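Putative NAD dependent dehydrogenase (Micromonospora echinospora, PDB 6NOR) binds NAD through a Rossmann-type domain and is probably an NAD-dependent oxidoreductase of gentamicin biosynthesis, of the GFO/IDH/MocA family. Local coordinates at residues V91-A95 / A96-P100. Sequence-based numbering, arbitrary orientation.
Sequences VATPA and ATHEP. With NAD (nicotinamide-adenine-dinucleotide), chain G.
Between Pro-94 and His-98 the backbone turns tightly from loop into helix, Thr-97 N bonding to Pro-94 O (3.0 Å) and His-98 N to Ala-95 O, while a water links Ala-95 O to Glu-99 N. The hydroxyl of Thr-97, set between its own backbone N and carbonyl carbon (chi1 67°), reaches back to Pro-94 O and meets it in the carbonyl plane, on a lone pair, 2.7 Å from Thr-97 OG1. Two donors of one residue therefore grip this carbonyl. The turn follows strand 86-91 of the parallel Rossmann sheet and leads into helix 98-107, placing Thr-93 and Pro-94 against the NAD adenine, where Pro-94 CD lies 3.3 Å from C8A. The His-98 ring turns back toward the loop: NE2 donates to Thr-93 O (2.8 Å), bent and tilted from the ring plane. Ala-95 CA lies over the centre of the ring, 3.9 Å from its centroid, in a CH-pi contact. His-98 CE1 is 3.1 Å from O3D of the nicotinamide ribose of NAD. The other ring nitrogen, ND1, is hydrogen-bonded to the carbonyl oxygens of Pro-117 and Leu-118. A leucine in place of His-98 would probably leave Thr-93 O and those two carbonyls without their imidazole partner, and so the loop less firmly held.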
ATOM      1  N   VAL A  91     -25.453  27.253  -9.491  1.00 22.63           N
ATOM      2  CA  VAL A  91     -25.681  26.842 -10.871  1.00 17.93           C
ATOM      3  C   VAL A  91     -24.975  25.528 -11.212  1.00 17.88           C
ATOM      4  O   VAL A  91     -23.761  25.473 -11.361  1.00 17.83           O
ATOM      5  CB  VAL A  91     -25.231  27.925 -11.843  1.00 17.96           C
ATOM      6  CG1 VAL A  91     -25.457  27.481 -13.268  1.00 17.99           C
ATOM      7  CG2 VAL A  91     -25.991  29.195 -11.578  1.00 18.02           C
ATOM      8  N   ALA A  92     -25.759  24.468 -11.326  1.00 17.89           N
ATOM      9  CA  ALA A  92     -25.231  23.141 -11.579  1.00 19.28           C
ATOM     10  C   ALA A  92     -25.927  22.552 -12.786  1.00 18.70           C
ATOM     11  O   ALA A  92     -26.589  21.532 -12.699  1.00 19.37           O
ATOM     12  CB  ALA A  92     -25.418  22.236 -10.342  1.00 19.84           C
ATOM     13  N   THR A  93     -25.793  23.222 -13.914  1.00 21.74           N
ATOM     14  CA  THR A  93     -26.482  22.815 -15.120  1.00 17.99           C
ATOM     15  C   THR A  93     -25.417  22.376 -16.112  1.00 17.99           C
ATOM     16  O   THR A  93     -24.241  22.444 -15.783  1.00 17.94           O
ATOM     17  CB  THR A  93     -27.322  23.965 -15.652  1.00 22.20           C
ATOM     18  OG1 THR A  93     -26.464  25.076 -15.949  1.00 26.30           O
ATOM     19  CG2 THR A  93     -28.343  24.380 -14.608  1.00 20.87           C
ATOM     20  N   PRO A  94     -25.806  21.909 -17.316  1.00 18.04           N
ATOM     21  CA  PRO A  94     -24.756  21.574 -18.287  1.00 18.04           C
ATOM     22  C   PRO A  94     -23.833  22.747 -18.569  1.00 24.28           C
ATOM     23  O   PRO A  94     -24.244  23.921 -18.442  1.00 18.05           O
ATOM     24  CB  PRO A  94     -25.547  21.197 -19.523  1.00 18.11           C
ATOM     25  CG  PRO A  94     -26.792  20.635 -18.985  1.00 18.12           C
ATOM     26  CD  PRO A  94     -27.129  21.506 -17.824  1.00 19.25           C
ATOM     27  N   ALA A  95     -22.598  22.425 -18.941  1.00 18.01           N
ATOM     28  CA  ALA A  95     -21.526  23.421 -19.026  1.00 17.99           C
ATOM     29  C   ALA A  95     -21.884  24.646 -19.871  1.00 19.34           C
ATOM     30  O   ALA A  95     -21.637  25.762 -19.455  1.00 25.14           O
ATOM     31  CB  ALA A  95     -20.258  22.773 -19.561  1.00 17.98           C
ATOM     32  N   ALA A  96     -22.476  24.446 -21.042  1.00 19.71           N
ATOM     33  CA  ALA A  96     -22.743  25.581 -21.941  1.00 21.70           C
ATOM     34  C   ALA A  96     -23.847  26.517 -21.445  1.00 21.47           C
ATOM     35  O   ALA A  96     -23.954  27.642 -21.917  1.00 23.23           O
ATOM     36  CB  ALA A  96     -23.079  25.088 -23.339  1.00 18.21           C
ATOM     37  N   THR A  97     -24.647  26.074 -20.479  1.00 18.16           N
ATOM     38  CA  THR A  97     -25.691  26.926 -19.934  1.00 18.19           C
ATOM     39  C   THR A  97     -25.167  27.816 -18.798  1.00 21.23           C
ATOM     40  O   THR A  97     -25.838  28.747 -18.390  1.00 27.97           O
ATOM     41  CB  THR A  97     -26.891  26.093 -19.425  1.00 25.39           C
ATOM     42  OG1 THR A  97     -26.493  25.319 -18.292  1.00 27.67           O
ATOM     43  CG2 THR A  97     -27.415  25.157 -20.515  1.00 18.25           C
ATOM     44  N   HIS A  98     -23.964  27.552 -18.298  1.00 22.09           N
ATOM     45  CA  HIS A  98     -23.425  28.327 -17.174  1.00 18.03           C
ATOM     46  C   HIS A  98     -23.355  29.829 -17.418  1.00 18.07           C
ATOM     47  O   HIS A  98     -23.772  30.619 -16.575  1.00 26.35           O
ATOM     48  CB  HIS A  98     -22.014  27.842 -16.806  1.00 17.96           C
ATOM     49  CG  HIS A  98     -21.996  26.501 -16.165  1.00 17.93           C
ATOM     50  ND1 HIS A  98     -20.830  25.857 -15.817  1.00 17.87           N
ATOM     51  CD2 HIS A  98     -23.003  25.669 -15.816  1.00 17.94           C
ATOM     52  CE1 HIS A  98     -21.121  24.689 -15.283  1.00 19.14           C
ATOM     53  NE2 HIS A  98     -22.434  24.553 -15.269  1.00 19.58           N
ATOM     54  N   GLU A  99     -22.808  30.236 -18.549  1.00 18.09           N
ATOM     55  CA  GLU A  99     -22.645  31.669 -18.795  1.00 26.10           C
ATOM     56  C   GLU A  99     -23.980  32.451 -18.870  1.00 20.91           C
ATOM     57  O   GLU A  99     -24.105  33.463 -18.209  1.00 23.16           O
ATOM     58  CB  GLU A  99     -21.818  31.903 -20.063  1.00 33.20           C
ATOM     59  CG  GLU A  99     -21.212  33.304 -20.161  1.00 41.16           C
ATOM     60  CD  GLU A  99     -22.185  34.331 -20.711  1.00 52.48           C
ATOM     61  OE1 GLU A  99     -23.036  33.948 -21.542  1.00 57.62           O
ATOM     62  OE2 GLU A  99     -22.111  35.514 -20.306  1.00 59.63           O
ATOM     63  N   PRO A 100     -24.964  32.002 -19.678  1.00 18.25           N
ATOM     64  CA  PRO A 100     -26.222  32.764 -19.683  1.00 18.44           C
ATOM     65  C   PRO A 100     -26.890  32.816 -18.305  1.00 24.82           C
ATOM     66  O   PRO A 100     -27.354  33.870 -17.866  1.00 28.09           O
ATOM     67  CB  PRO A 100     -27.119  31.990 -20.652  1.00 18.38           C
ATOM     68  CG  PRO A 100     -26.221  31.071 -21.395  1.00 18.34           C
ATOM     69  CD  PRO A 100     -24.999  30.849 -20.602  1.00 18.25           C
TER
HETATM   70  PA  NAD G 401     -26.783  16.253 -14.591  1.00 22.83           P
HETATM   71  O1A NAD G 401     -27.068  15.842 -16.055  1.00 25.09           O
HETATM   72  O2A NAD G 401     -26.871  15.129 -13.629  1.00 19.78           O
HETATM   73  O5B NAD G 401     -27.811  17.356 -14.158  1.00 20.72           O
HETATM   74  C5B NAD G 401     -28.008  18.473 -15.006  1.00 20.65           C
HETATM   75  C4B NAD G 401     -29.363  19.094 -14.573  1.00 23.14           C
HETATM   76  O4B NAD G 401     -29.516  20.284 -15.080  1.00 26.85           O
HETATM   77  C3B NAD G 401     -30.488  18.256 -15.134  1.00 26.04           C
HETATM   78  O3B NAD G 401     -31.383  18.022 -14.130  1.00 28.71           O
HETATM   79  C2B NAD G 401     -31.114  19.147 -16.241  1.00 23.04           C
HETATM   80  O2B NAD G 401     -32.551  18.835 -16.339  1.00 24.52           O
HETATM   81  C1B NAD G 401     -30.954  20.313 -15.760  1.00 22.62           C
HETATM   82  N9A NAD G 401     -30.896  21.357 -16.765  1.00 20.72           N
HETATM   83  C8A NAD G 401     -30.420  21.325 -18.026  1.00 18.23           C
HETATM   84  N7A NAD G 401     -30.547  22.571 -18.546  1.00 21.37           N
HETATM   85  C5A NAD G 401     -31.097  23.357 -17.619  1.00 18.28           C
HETATM   86  C6A NAD G 401     -31.451  24.674 -17.625  1.00 19.03           C
HETATM   87  N6A NAD G 401     -31.308  25.571 -18.659  1.00 18.45           N
HETATM   88  N1A NAD G 401     -31.978  25.227 -16.543  1.00 18.93           N
HETATM   89  C2A NAD G 401     -32.195  24.482 -15.431  1.00 18.29           C
HETATM   90  N3A NAD G 401     -31.853  23.171 -15.429  1.00 22.33           N
HETATM   91  C4A NAD G 401     -31.302  22.611 -16.513  1.00 19.76           C
HETATM   92  O3  NAD G 401     -25.367  16.889 -14.568  1.00 34.85           O
HETATM   93  PN  NAD G 401     -24.409  17.105 -13.314  1.00 17.82           P
HETATM   94  O1N NAD G 401     -25.117  17.475 -12.052  1.00 17.80           O
HETATM   95  O2N NAD G 401     -23.549  15.869 -13.114  1.00 20.96           O
HETATM   96  O5D NAD G 401     -23.472  18.307 -13.712  1.00 19.87           O
HETATM   97  C5D NAD G 401     -23.927  19.644 -13.625  1.00 17.83           C
HETATM   98  C4D NAD G 401     -22.714  20.580 -13.457  1.00 17.80           C
HETATM   99  O4D NAD G 401     -21.989  20.277 -12.418  1.00 18.71           O
HETATM  100  C3D NAD G 401     -21.752  20.442 -14.675  1.00 21.73           C
HETATM  101  O3D NAD G 401     -21.302  21.633 -14.993  1.00 20.39           O
HETATM  102  C2D NAD G 401     -20.642  19.499 -14.165  1.00 19.41           C
HETATM  103  O2D NAD G 401     -19.388  19.749 -14.931  1.00 21.38           O
HETATM  104  C1D NAD G 401     -20.525  19.821 -12.908  1.00 19.37           C
HETATM  105  N1N NAD G 401     -20.066  18.730 -12.100  1.00 23.31           N
HETATM  106  C2N NAD G 401     -19.142  18.994 -11.095  1.00 22.28           C
HETATM  107  C3N NAD G 401     -18.659  17.971 -10.276  1.00 22.81           C
HETATM  108  C7N NAD G 401     -17.622  18.343  -9.202  1.00 26.56           C
HETATM  109  O7N NAD G 401     -17.120  17.507  -8.547  1.00 31.44           O
HETATM  110  N7N NAD G 401     -17.255  19.707  -9.034  1.00 26.81           N
HETATM  111  C4N NAD G 401     -19.070  16.668 -10.444  1.00 18.04           C
HETATM  112  C5N NAD G 401     -20.004  16.397 -11.444  1.00 22.35           C
HETATM  113  C6N NAD G 401     -20.498  17.438 -12.276  1.00 24.26           C
HETATM  114  O   HOH W   1     -20.892  28.473 -20.151  1.00 20.53           O